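Poly-beta-hydroxybuterate polymerase (PDB 5T6O) probably acts as an acyltransferase that polymerises hydroxybutyrate units into polyhydroxybutyrate, this chain being the C-terminal catalytic domain of the class I synthase, with an alpha/beta hydrolase fold. Local coordinates at residues 26-31 against 60-65; 48-53 against 72-77. The protein carries 1 engineered substitution. All coordinates share one frame; numbering follows the deposited sequence.

Contact 1 (26-31 against 60-65); sequences LQYKPL and SLVRHV
With its CG opposite the carbonyl carbon and next to the backbone N (chi1 -68°), Y28 carries its ring from the end of strand 23-28 to V62, whose CG1 is swung opposite its own backbone N (chi1 169°) and points into the flat of that ring. The two side chains run at about a right angle to each other, and one methyl group does all the touching. V62 CG1 stands 3.5 Å from the centroid of the Y28 ring and only 11° off the ring normal, a CH-pi contact placed almost exactly over the centre. The six ring carbons are therefore nearly equidistant from it: V62 CG1 lies 3.5 Å from Y28 CE2 and 4.0 Å from Y28 CD1. V62 thus blocks one face of the aromatic ring, while its own flank also meets L74 of the neighbouring strand.

A second, looser touch follows where the chain leaves the strand. L31 reaches back over the helix, and its CD1 comes to 4.1 Å from R63 CG, so that R63 offers the aliphatic base of its side chain; farther out, the bent chain turns its NE to the carbonyl of P57. The helix that carries both V62 and R63 is fixed at its start by S60 in the N-cap position, where S60 OG accepts from R63 N at 2.8 Å and also bonds to D54.

Strand 23-28 and the residues just after it are thus joined to helix 61-67 through carbon-to-carbon contacts. In sequence this helix lies between the adjacent parallel strands 40-43 and 72-77, as the connecting helix of a beta-alpha-beta crossover does, and its packing against the sheet is that of an alpha/beta hydrolase fold.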
loop_
_atom_site.group_PDB
_atom_site.type_symbol
_atom_site.label_atom_id
_atom_site.label_comp_id
_atom_site.label_asym_id
_atom_site.label_seq_id
_atom_site.Cartn_x
_atom_site.Cartn_y
_atom_site.Cartn_z
ATOM N N LEU A 26 31.618 -23.315 15.522
ATOM C CA LEU A 26 32.826 -22.496 15.567
ATOM C C LEU A 26 32.928 -21.786 16.908
ATOM O O LEU A 26 31.921 -21.397 17.499
ATOM C CB LEU A 26 32.834 -21.444 14.455
ATOM C CG LEU A 26 32.540 -21.906 13.021
ATOM C CD1 LEU A 26 32.802 -20.771 12.017
ATOM C CD2 LEU A 26 33.335 -23.122 12.662
ATOM N N GLN A 27 34.163 -21.612 17.380
ATOM C CA GLN A 27 34.465 -20.772 18.535
ATOM C C GLN A 27 35.571 -19.822 18.116
ATOM O O GLN A 27 36.587 -20.263 17.576
ATOM C CB GLN A 27 34.924 -21.581 19.760
ATOM C CG GLN A 27 35.250 -20.694 20.972
ATOM C CD GLN A 27 35.725 -21.482 22.185
ATOM O OE1 GLN A 27 36.158 -20.906 23.196
ATOM N NE2 GLN A 27 35.663 -22.804 22.091
ATOM N N TYR A 28 35.373 -18.525 18.332
ATOM C CA TYR A 28 36.349 -17.556 17.850
ATOM C C TYR A 28 37.425 -17.256 18.888
ATOM O O TYR A 28 37.188 -17.311 20.097
ATOM C CB TYR A 28 35.633 -16.273 17.413
ATOM C CG TYR A 28 34.819 -16.559 16.175
ATOM C CD1 TYR A 28 35.418 -16.566 14.913
ATOM C CD2 TYR A 28 33.468 -16.874 16.265
ATOM C CE1 TYR A 28 34.683 -16.847 13.767
ATOM C CE2 TYR A 28 32.723 -17.184 15.120
ATOM C CZ TYR A 28 33.336 -17.158 13.882
ATOM O OH TYR A 28 32.604 -17.428 12.753
ATOM N N LYS A 29 38.629 -16.972 18.390
ATOM C CA LYS A 29 39.753 -16.621 19.257
ATOM C C LYS A 29 39.483 -15.295 19.964
ATOM O O LYS A 29 39.020 -14.338 19.332
ATOM C CB LYS A 29 41.045 -16.506 18.440
ATOM C CG LYS A 29 42.313 -16.279 19.270
ATOM C CD LYS A 29 43.527 -16.104 18.369
ATOM C CE LYS A 29 44.734 -15.556 19.138
ATOM N N PRO A 30 39.767 -15.203 21.266
ATOM C CA PRO A 30 39.603 -13.924 21.965
ATOM C C PRO A 30 40.469 -12.847 21.338
ATOM O O PRO A 30 41.582 -13.109 20.884
ATOM C CB PRO A 30 40.062 -14.234 23.395
ATOM C CG PRO A 30 40.026 -15.703 23.518
ATOM C CD PRO A 30 40.257 -16.268 22.159
ATOM N N LEU A 31 39.941 -11.626 21.311
ATOM C CA LEU A 31 40.693 -10.451 20.887
ATOM C C LEU A 31 40.869 -9.467 22.035
ATOM O O LEU A 31 41.394 -8.369 21.825
ATOM C CB LEU A 31 40.000 -9.773 19.700
ATOM C CG LEU A 31 39.850 -10.687 18.478
ATOM C CD1 LEU A 31 38.968 -10.047 17.416
ATOM C CD2 LEU A 31 41.231 -11.015 17.916
ATOM N N SER A 60 32.205 -7.259 9.793
ATOM C CA SER A 60 31.886 -8.502 10.492
ATOM C C SER A 60 31.178 -8.221 11.818
ATOM O O SER A 60 31.737 -7.558 12.701
ATOM C CB SER A 60 33.167 -9.300 10.736
ATOM O OG SER A 60 32.961 -10.321 11.701
ATOM N N LEU A 61 29.978 -8.783 11.987
ATOM C CA LEU A 61 29.332 -8.725 13.288
ATOM C C LEU A 61 30.055 -9.614 14.289
ATOM O O LEU A 61 30.195 -9.248 15.461
ATOM C CB LEU A 61 27.856 -9.125 13.170
ATOM C CG LEU A 61 27.068 -9.032 14.472
ATOM C CD1 LEU A 61 26.834 -7.576 14.861
ATOM C CD2 LEU A 61 25.759 -9.818 14.363
ATOM N N VAL A 62 30.523 -10.788 13.849
ATOM C CA VAL A 62 31.267 -11.660 14.755
ATOM C C VAL A 62 32.470 -10.925 15.326
ATOM O O VAL A 62 32.660 -10.869 16.549
ATOM C CB VAL A 62 31.698 -12.957 14.047
ATOM C CG1 VAL A 62 32.683 -13.698 14.913
ATOM C CG2 VAL A 62 30.473 -13.842 13.757
ATOM N N ARG A 63 33.311 -10.358 14.454
ATOM C CA ARG A 63 34.513 -9.697 14.954
ATOM C C ARG A 63 34.157 -8.556 15.894
ATOM O O ARG A 63 34.818 -8.351 16.917
ATOM C CB ARG A 63 35.373 -9.189 13.800
ATOM C CG ARG A 63 36.757 -8.696 14.247
ATOM C CD ARG A 63 37.477 -7.955 13.125
ATOM N NE ARG A 63 36.718 -6.781 12.685
ATOM C CZ ARG A 63 36.840 -5.568 13.221
ATOM N NH1 ARG A 63 37.696 -5.364 14.218
ATOM N NH2 ARG A 63 36.109 -4.556 12.765
ATOM N N HIS A 64 33.106 -7.803 15.570
ATOM C CA HIS A 64 32.725 -6.699 16.438
ATOM C C HIS A 64 32.352 -7.191 17.836
ATOM O O HIS A 64 32.740 -6.579 18.840
ATOM C CB HIS A 64 31.568 -5.924 15.812
ATOM C CG HIS A 64 31.168 -4.722 16.603
ATOM N ND1 HIS A 64 31.841 -3.524 16.523
ATOM C CD2 HIS A 64 30.186 -4.547 17.518
ATOM C CE1 HIS A 64 31.283 -2.654 17.349
ATOM N NE2 HIS A 64 30.273 -3.248 17.961
ATOM N N VAL A 65 31.597 -8.291 17.924
ATOM C CA VAL A 65 31.162 -8.783 19.234
ATOM C C VAL A 65 32.349 -9.340 20.015
ATOM O O VAL A 65 32.469 -9.122 21.228
ATOM C CB VAL A 65 30.041 -9.827 19.073
ATOM C CG1 VAL A 65 29.681 -10.449 20.415
ATOM C CG2 VAL A 65 28.800 -9.181 18.440
#

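Contact 2 (48-53 against 72-77); sequences NKYYIL and VFLVSW
Y50 turns its ring against L74 and S76 from the start of a 3-10 segment that begins at residue 50 and lies over strand 72-77. Its chi1 of 80° sets CG between the backbone N and the carbonyl carbon, a crowded position that stands the ring up against the strand. L74 answers with an extended first torsion (chi1 177°) and a second that sits off the usual staggered values (chi2 147°), and together these bring both of its methyls to the same side of Y50: L74 CD2 is 3.4 Å from Y50 CG, while L74 CD1 lies 3.6 Å from Y50 CD1. The nearer methyl makes a CH-pi contact, 3.6 Å from L74 CD2 to the centroid of the Y50 ring, and is displaced toward the rim rather than centred. The opposite face carries the CB of Y51, 4.0 Å above the plane, so the ring is pinched between a methyl and a methylene.

Past the CD2-CE2 side of the ring, raised toward the face that L74 covers, S76 OG approaches obliquely, 3.4 Å from Y50 CD2, a packing contact with Y50 OH too distant for a bond to S76 OG. Near the closest approach of the two backbones, a water joins them, accepting from W77 N at 3.2 Å and, weakly, from Y50 N.

The side-chain contact is held by dispersion and CH-pi attraction, with the water as the polar link between the backbones; V75 O is buried beneath Y50 CB without a polar partner in the model, a probable small energetic cost of this apolar packing.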
loop_
_atom_site.group_PDB
_atom_site.type_symbol
_atom_site.label_atom_id
_atom_site.label_comp_id
_atom_site.label_asym_id
_atom_site.label_seq_id
_atom_site.Cartn_x
_atom_site.Cartn_y
_atom_site.Cartn_z
ATOM N N ASN A 48 21.132 -19.646 2.441
ATOM C CA ASN A 48 22.506 -19.146 2.325
ATOM C C ASN A 48 23.324 -19.515 3.566
ATOM O O ASN A 48 22.850 -20.254 4.437
ATOM C CB ASN A 48 22.563 -17.633 2.071
ATOM C CG ASN A 48 22.139 -17.269 0.660
ATOM O OD1 ASN A 48 22.616 -17.851 -0.327
ATOM N ND2 ASN A 48 21.239 -16.317 0.554
ATOM N N LYS A 49 24.558 -19.034 3.648
ATOM C CA LYS A 49 25.486 -19.489 4.676
ATOM C C LYS A 49 25.720 -18.429 5.746
ATOM O O LYS A 49 25.331 -17.268 5.613
ATOM C CB LYS A 49 26.814 -19.904 4.036
ATOM C CG LYS A 49 26.623 -21.118 3.113
ATOM C CD LYS A 49 27.836 -21.336 2.233
ATOM C CE LYS A 49 27.606 -22.538 1.312
ATOM N NZ LYS A 49 28.847 -22.806 0.527
ATOM N N TYR A 50 26.400 -18.850 6.819
ATOM C CA TYR A 50 26.462 -18.026 8.028
ATOM C C TYR A 50 27.222 -16.723 7.835
ATOM O O TYR A 50 26.998 -15.777 8.601
ATOM C CB TYR A 50 27.117 -18.802 9.174
ATOM C CG TYR A 50 28.633 -18.859 9.139
ATOM C CD1 TYR A 50 29.411 -17.811 9.649
ATOM C CD2 TYR A 50 29.290 -19.969 8.622
ATOM C CE1 TYR A 50 30.786 -17.864 9.611
ATOM C CE2 TYR A 50 30.666 -20.033 8.592
ATOM C CZ TYR A 50 31.408 -18.977 9.094
ATOM O OH TYR A 50 32.776 -19.052 9.068
ATOM N N TYR A 51 28.133 -16.662 6.865
ATOM C CA TYR A 51 29.160 -15.630 6.886
ATOM C C TYR A 51 28.646 -14.258 6.470
ATOM O O TYR A 51 29.435 -13.306 6.447
ATOM C CB TYR A 51 30.351 -16.050 6.019
ATOM C CG TYR A 51 30.067 -16.256 4.551
ATOM C CD1 TYR A 51 30.102 -15.181 3.660
ATOM C CD2 TYR A 51 29.849 -17.530 4.036
ATOM C CE1 TYR A 51 29.869 -15.363 2.317
ATOM C CE2 TYR A 51 29.622 -17.722 2.671
ATOM C CZ TYR A 51 29.632 -16.635 1.826
ATOM O OH TYR A 51 29.401 -16.805 0.480
ATOM N N ILE A 52 27.347 -14.119 6.177
ATOM C CA ILE A 52 26.772 -12.776 6.183
ATOM C C ILE A 52 27.044 -12.103 7.527
ATOM O O ILE A 52 27.161 -10.875 7.602
ATOM C CB ILE A 52 25.254 -12.821 5.863
ATOM C CG1 ILE A 52 24.697 -11.405 5.636
ATOM C CG2 ILE A 52 24.472 -13.519 6.988
ATOM C CD1 ILE A 52 25.422 -10.619 4.570
ATOM N N LEU A 53 27.198 -12.893 8.593
ATOM C CA LEU A 53 27.498 -12.373 9.926
ATOM C C LEU A 53 28.987 -12.198 10.180
ATOM O O LEU A 53 29.354 -11.663 11.228
ATOM C CB LEU A 53 26.927 -13.304 10.999
ATOM C CG LEU A 53 25.412 -13.498 10.935
ATOM C CD1 LEU A 53 24.958 -14.418 12.034
ATOM C CD2 LEU A 53 24.723 -12.135 11.046
ATOM N N VAL A 72 32.330 -15.890 21.483
ATOM C CA VAL A 72 31.325 -16.129 20.452
ATOM C C VAL A 72 31.466 -17.553 19.931
ATOM O O VAL A 72 32.558 -17.966 19.520
ATOM C CB VAL A 72 31.436 -15.112 19.300
ATOM C CG1 VAL A 72 30.451 -15.454 18.177
ATOM C CG2 VAL A 72 31.175 -13.684 19.810
ATOM N N PHE A 73 30.359 -18.293 19.943
ATOM C CA PHE A 73 30.211 -19.567 19.249
ATOM C C PHE A 73 29.234 -19.370 18.101
ATOM O O PHE A 73 28.380 -18.476 18.153
ATOM C CB PHE A 73 29.672 -20.657 20.175
ATOM C CG PHE A 73 30.590 -21.024 21.312
ATOM C CD1 PHE A 73 31.502 -22.064 21.174
ATOM C CD2 PHE A 73 30.479 -20.392 22.538
ATOM C CE1 PHE A 73 32.318 -22.441 22.236
ATOM C CE2 PHE A 73 31.304 -20.755 23.610
ATOM C CZ PHE A 73 32.224 -21.786 23.453
ATOM N N LEU A 74 29.357 -20.188 17.057
ATOM C CA LEU A 74 28.503 -19.977 15.894
ATOM C C LEU A 74 28.211 -21.298 15.202
ATOM O O LEU A 74 29.091 -22.151 15.049
ATOM C CB LEU A 74 29.137 -18.976 14.905
ATOM C CG LEU A 74 28.417 -18.681 13.583
ATOM C CD1 LEU A 74 28.672 -17.227 13.167
ATOM C CD2 LEU A 74 28.893 -19.640 12.467
ATOM N N VAL A 75 26.968 -21.442 14.762
ATOM C CA VAL A 75 26.520 -22.614 14.019
ATOM C C VAL A 75 26.811 -22.412 12.533
ATOM O O VAL A 75 26.208 -21.553 11.889
ATOM C CB VAL A 75 25.025 -22.851 14.252
ATOM C CG1 VAL A 75 24.513 -23.961 13.350
ATOM C CG2 VAL A 75 24.768 -23.151 15.722
ATOM N N SER A 76 27.728 -23.217 11.978
ATOM C CA SER A 76 27.986 -23.240 10.540
ATOM C C SER A 76 27.303 -24.476 9.966
ATOM O O SER A 76 27.754 -25.601 10.196
ATOM C CB SER A 76 29.487 -23.253 10.249
ATOM O OG SER A 76 29.723 -23.367 8.863
ATOM N N TRP A 77 26.223 -24.263 9.215
ATOM C CA TRP A 77 25.380 -25.371 8.781
ATOM C C TRP A 77 26.060 -26.198 7.701
ATOM O O TRP A 77 26.739 -25.666 6.815
ATOM C CB TRP A 77 24.062 -24.845 8.222
ATOM C CG TRP A 77 23.227 -24.092 9.211
ATOM C CD1 TRP A 77 23.188 -22.744 9.413
ATOM C CD2 TRP A 77 22.288 -24.665 10.107
ATOM N NE1 TRP A 77 22.271 -22.440 10.394
ATOM C CE2 TRP A 77 21.701 -23.607 10.835
ATOM C CE3 TRP A 77 21.879 -25.978 10.365
ATOM C CZ2 TRP A 77 20.728 -23.823 11.810
ATOM C CZ3 TRP A 77 20.902 -26.189 11.328
ATOM C CH2 TRP A 77 20.346 -25.122 12.041
HETATM O O HOH W 1 26.109 -21.661 7.337
#

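The centres of contacts 1 and 2 lie about 11 Å apart on one side of the central sheet, where strands 23-28 and 72-77 are antiparallel neighbours. Their segments alternate along the chain: 26-31, 48-53, 60-65, 72-77. Two backbone bonds probably couple them, L26 N to L74 O at 2.8 Å within the sheet and V62 N to L53 O at 3.0 Å, where the 3-10 segment leads toward helix 61-67. Helix 89-108 packs on F73, V75 and W77 at the other face of the sheet. Together the two contacts fasten the loop and helix leading from strand 40-43 to strand 72-77 onto the sheet of the hydrolase-type catalytic domain.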